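Local coordinates for protein serine acetyltransferase 1, putative (Entamoeba histolytica, PDB 7BW9) that probably transfers an acetyl group to serine, the step that feeds cysteine biosynthesis, and is seen here with cysteine bound, at residues 6-9 and 10-14; 59-62 and 63-66. One frame throughout, in Å; residues are numbered along the deposited sequence.

Overall arrangement
Both contacts lie in the helical N-terminal region, contact 1 on helix 2-17 and contact 2 on helix 58-79, each about 23 Å (centre to centre) from the centre of the chain, whose later part forms the left-handed beta-helix. Each is a local helical contact, part buried and part surface. Their centres are 10 Å apart and their buried faces meet: Ser-9 OG lies 3.3 Å from Leu-62 CA, and Thr-8 CG2 3.6 Å from Leu-65 CD2. The outer faces differ in chemistry. In contact 1 neutral glutamines accompany exposed Leu-11, whereas contact 2 exposes Asn-59 and the charged Glu-63, while Arg-64 folds against helix 36-45.

Contact 1: residues 6-9 and 10-14; sequences QQTS and QLLVQ
Leu-11 N donates to Gln-7 O at 2.7 Å, and Leu-12 N to Thr-8 O at 2.8 Å. On either side of this pair in the sequence, Gln-10 N bonds to Gln-6 O and Val-13 N to Ser-9 O, so four successive i to i+4 bonds run through about two turns of unbroken helix. The two short hydroxyl side chains use the same backbone pattern: Thr-8 OG1 bonds to Leu-4 O and Ser-9 OG to Leu-5 O, one turn back. Each buried hydroxyl thus finds an acceptor within its own helix, which is consistent with threonine and serine being tolerated on the face packed against helix 58-79.

Around the polar core comes the packing. Gln-7 and Leu-11 run side by side on an exposed face; Gln-7 CG, anti to its own nitrogen (chi1 165°), lies 3.7 Å from Leu-11 CD1, and the extended chain beyond it keeps the side chain running alongside the leucine. The aliphatic stem of a glutamine suits this surface position, since it covers part of the leucine. Next to them Thr-8 CG2 stands 4.2 Å from Leu-12 CD1, and Leu-11 and Leu-12 both reach Val-97 of helix 96-113. The pattern is that of an amphipathic alpha-helix, here the first helix of the helical N-terminal region of a serine acetyltransferase.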
loop_
_atom_site.group_PDB
_atom_site.type_symbol
_atom_site.label_atom_id
_atom_site.label_comp_id
_atom_site.label_asym_id
_atom_site.label_seq_id
_atom_site.Cartn_x
_atom_site.Cartn_y
_atom_site.Cartn_z
ATOM N N GLN A 6 -6.754 -12.976 33.449
ATOM C CA GLN A 6 -7.392 -14.285 33.549
ATOM C C GLN A 6 -8.879 -14.200 33.259
ATOM O O GLN A 6 -9.438 -15.080 32.596
ATOM C CB GLN A 6 -7.155 -14.889 34.929
ATOM C CG GLN A 6 -5.920 -15.782 34.998
ATOM C CD GLN A 6 -5.352 -15.850 36.396
ATOM O OE1 GLN A 6 -6.094 -15.990 37.368
ATOM N NE2 GLN A 6 -4.033 -15.728 36.510
ATOM N N GLN A 7 -9.548 -13.161 33.753
ATOM C CA GLN A 7 -10.973 -13.041 33.473
ATOM C C GLN A 7 -11.210 -12.821 31.988
ATOM O O GLN A 7 -12.071 -13.472 31.376
ATOM C CB GLN A 7 -11.596 -11.903 34.275
ATOM C CG GLN A 7 -12.972 -11.548 33.729
ATOM C CD GLN A 7 -13.669 -10.457 34.492
ATOM O OE1 GLN A 7 -13.796 -9.322 34.008
ATOM N NE2 GLN A 7 -14.110 -10.778 35.704
ATOM N N THR A 8 -10.454 -11.901 31.389
ATOM C CA THR A 8 -10.609 -11.650 29.961
ATOM C C THR A 8 -10.341 -12.922 29.164
ATOM O O THR A 8 -11.119 -13.277 28.272
ATOM C CB THR A 8 -9.689 -10.505 29.531
ATOM O OG1 THR A 8 -9.951 -9.353 30.346
ATOM C CG2 THR A 8 -9.924 -10.138 28.076
ATOM N N SER A 9 -9.294 -13.666 29.531
ATOM C CA SER A 9 -9.025 -14.945 28.884
ATOM C C SER A 9 -10.237 -15.867 28.990
ATOM O O SER A 9 -10.683 -16.449 27.992
ATOM C CB SER A 9 -7.788 -15.599 29.511
ATOM O OG SER A 9 -6.606 -14.885 29.201
ATOM N N GLN A 10 -10.807 -15.985 30.197
ATOM C CA GLN A 10 -11.971 -16.851 30.391
ATOM C C GLN A 10 -13.206 -16.317 29.665
ATOM O O GLN A 10 -13.998 -17.097 29.120
ATOM C CB GLN A 10 -12.252 -17.020 31.886
ATOM C CG GLN A 10 -13.373 -18.011 32.218
ATOM C CD GLN A 10 -13.272 -19.334 31.453
ATOM O OE1 GLN A 10 -14.259 -19.810 30.882
ATOM N NE2 GLN A 10 -12.081 -19.935 31.449
ATOM N N LEU A 11 -13.399 -14.996 29.654
ATOM C CA LEU A 11 -14.513 -14.437 28.892
ATOM C C LEU A 11 -14.344 -14.693 27.397
ATOM O O LEU A 11 -15.320 -14.977 26.692
ATOM C CB LEU A 11 -14.650 -12.941 29.184
ATOM C CG LEU A 11 -15.289 -12.690 30.555
ATOM C CD1 LEU A 11 -15.344 -11.215 30.889
ATOM C CD2 LEU A 11 -16.683 -13.324 30.616
ATOM N N LEU A 12 -13.106 -14.618 26.899
ATOM C CA LEU A 12 -12.872 -14.916 25.492
ATOM C C LEU A 12 -13.196 -16.370 25.185
ATOM O O LEU A 12 -13.852 -16.667 24.179
ATOM C CB LEU A 12 -11.432 -14.601 25.116
ATOM C CG LEU A 12 -11.096 -13.128 24.911
ATOM C CD1 LEU A 12 -9.583 -12.956 24.933
ATOM C CD2 LEU A 12 -11.670 -12.677 23.591
ATOM N N VAL A 13 -12.757 -17.291 26.051
ATOM C CA VAL A 13 -13.120 -18.699 25.880
ATOM C C VAL A 13 -14.638 -18.850 25.808
ATOM O O VAL A 13 -15.171 -19.575 24.956
ATOM C CB VAL A 13 -12.522 -19.560 27.012
ATOM C CG1 VAL A 13 -13.149 -20.951 26.995
ATOM C CG2 VAL A 13 -11.009 -19.661 26.875
ATOM N N GLN A 14 -15.361 -18.174 26.702
ATOM C CA GLN A 14 -16.817 -18.261 26.668
ATOM C C GLN A 14 -17.355 -17.669 25.379
ATOM O O GLN A 14 -18.301 -18.202 24.789
ATOM C CB GLN A 14 -17.427 -17.543 27.869
ATOM C CG GLN A 14 -17.149 -18.211 29.197
ATOM C CD GLN A 14 -17.562 -17.337 30.357
ATOM O OE1 GLN A 14 -18.398 -16.438 30.199
ATOM N NE2 GLN A 14 -16.966 -17.573 31.527
#

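Contact 2: residues 59-62 and 63-66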
loop_
_atom_site.group_PDB
_atom_site.type_symbol
_atom_site.label_atom_id
_atom_site.label_comp_id
_atom_site.label_asym_id
_atom_site.label_seq_id
_atom_site.Cartn_x
_atom_site.Cartn_y
_atom_site.Cartn_z
ATOM N N ASN A 59 -4.953 -21.653 28.466
ATOM C CA ASN A 59 -3.629 -21.127 28.755
ATOM C C ASN A 59 -2.980 -20.531 27.517
ATOM O O ASN A 59 -2.248 -19.540 27.609
ATOM C CB ASN A 59 -2.753 -22.230 29.338
ATOM C CG ASN A 59 -1.987 -21.760 30.533
ATOM O OD1 ASN A 59 -1.057 -20.954 30.404
ATOM N ND2 ASN A 59 -2.384 -22.224 31.713
ATOM N N ASN A 60 -3.219 -21.130 26.353
ATOM C CA ASN A 60 -2.718 -20.538 25.120
ATOM C C ASN A 60 -3.357 -19.175 24.883
ATOM O O ASN A 60 -2.676 -18.225 24.487
ATOM C CB ASN A 60 -2.972 -21.482 23.942
ATOM C CG ASN A 60 -2.158 -22.764 24.032
ATOM O OD1 ASN A 60 -2.712 -23.866 24.043
ATOM N ND2 ASN A 60 -0.838 -22.625 24.097
ATOM N N VAL A 61 -4.660 -19.051 25.154
ATOM C CA VAL A 61 -5.332 -17.755 25.059
ATOM C C VAL A 61 -4.697 -16.762 26.020
ATOM O O VAL A 61 -4.435 -15.598 25.668
ATOM C CB VAL A 61 -6.841 -17.927 25.334
ATOM C CG1 VAL A 61 -7.558 -16.559 25.408
ATOM C CG2 VAL A 61 -7.476 -18.853 24.292
ATOM N N LEU A 62 -4.424 -17.210 27.248
ATOM C CA LEU A 62 -3.842 -16.326 28.250
ATOM C C LEU A 62 -2.428 -15.918 27.869
ATOM O O LEU A 62 -2.025 -14.770 28.096
ATOM C CB LEU A 62 -3.858 -17.003 29.619
ATOM C CG LEU A 62 -3.201 -16.252 30.776
ATOM C CD1 LEU A 62 -3.966 -14.980 31.114
ATOM C CD2 LEU A 62 -3.055 -17.168 32.010
ATOM N N GLU A 63 -1.653 -16.843 27.296
ATOM C CA GLU A 63 -0.316 -16.490 26.823
ATOM C C GLU A 63 -0.389 -15.416 25.744
ATOM O O GLU A 63 0.340 -14.421 25.787
ATOM C CB GLU A 63 0.408 -17.723 26.269
ATOM C CG GLU A 63 0.977 -18.668 27.314
ATOM C CD GLU A 63 1.355 -20.024 26.719
ATOM O OE1 GLU A 63 1.513 -20.095 25.475
ATOM O OE2 GLU A 63 1.494 -21.011 27.486
ATOM N N ARG A 64 -1.246 -15.621 24.747
ATOM C CA ARG A 64 -1.318 -14.665 23.647
ATOM C C ARG A 64 -1.822 -13.317 24.132
ATOM O O ARG A 64 -1.283 -12.270 23.751
ATOM C CB ARG A 64 -2.200 -15.224 22.538
ATOM C CG ARG A 64 -1.633 -16.520 21.998
ATOM C CD ARG A 64 -2.292 -16.979 20.736
ATOM N NE ARG A 64 -3.562 -17.621 21.008
ATOM C CZ ARG A 64 -3.731 -18.938 21.027
ATOM N NH1 ARG A 64 -2.704 -19.738 20.783
ATOM N NH2 ARG A 64 -4.924 -19.449 21.281
ATOM N N LEU A 65 -2.834 -13.323 25.007
ATOM C CA LEU A 65 -3.355 -12.071 25.539
ATOM C C LEU A 65 -2.279 -11.322 26.312
ATOM O O LEU A 65 -2.100 -10.107 26.134
ATOM C CB LEU A 65 -4.564 -12.352 26.428
ATOM C CG LEU A 65 -5.529 -11.186 26.635
ATOM C CD1 LEU A 65 -6.164 -10.764 25.304
ATOM C CD2 LEU A 65 -6.591 -11.545 27.681
ATOM N N SER A 66 -1.547 -12.042 27.178
ATOM C CA SER A 66 -0.504 -11.433 27.998
ATOM C C SER A 66 0.605 -10.847 27.144
ATOM O O SER A 66 1.090 -9.742 27.426
ATOM C CB SER A 66 0.093 -12.460 28.964
ATOM O OG SER A 66 -0.906 -13.085 29.749
#
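Arg-64 sets off with CG opposite its carbonyl carbon (chi1 -61°), which directs the chain back along the helix, and the bend at chi3 (-79°) folds the guanidinium over the preceding turn. Asn-60 O consequently lies 3.6 Å above the guanidinium plane, over its centre, while Asn-60 CB is 3.6 Å from Arg-64 NH1. This is side-chain packing between successive turns of an alpha-helix, whose own bonds run from Glu-63 N to Asn-59 O, from Arg-64 N to Asn-60 O and from Leu-65 N to Val-61 O. Arginine suits the place because its long chain can lie along the backbone and still deliver its charge beyond it: NH1 donates to Lys-55 O, tying the helix to the segment that leads into it.

Glu-63 also leans back: its CG, anti to the carbonyl carbon, comes within 3.4 Å of Asn-59 O, and the extended chain beyond carries the carboxylate to the Asn-60 amide. The two planes stand 86° apart, and Asn-60 ND2 is a loose 3.7 Å from Glu-63 OE1. The amide oxygen of Asn-60 is instead bonded to Thr-57 OG1. On the face turned to helix 2-17, Val-61 packs on Tyr-16, Leu-62 on Ser-9, and Leu-65 on Thr-8 and Ser-9.

The short side chain of Ser-66 turns its hydroxyl back onto the carbonyl one turn earlier. Leu-62 O accepts two bonds from that residue, from Ser-66 N at 2.9 Å and from Ser-66 OG at 2.6 Å, the two donors arriving from opposite faces of the carbonyl plane.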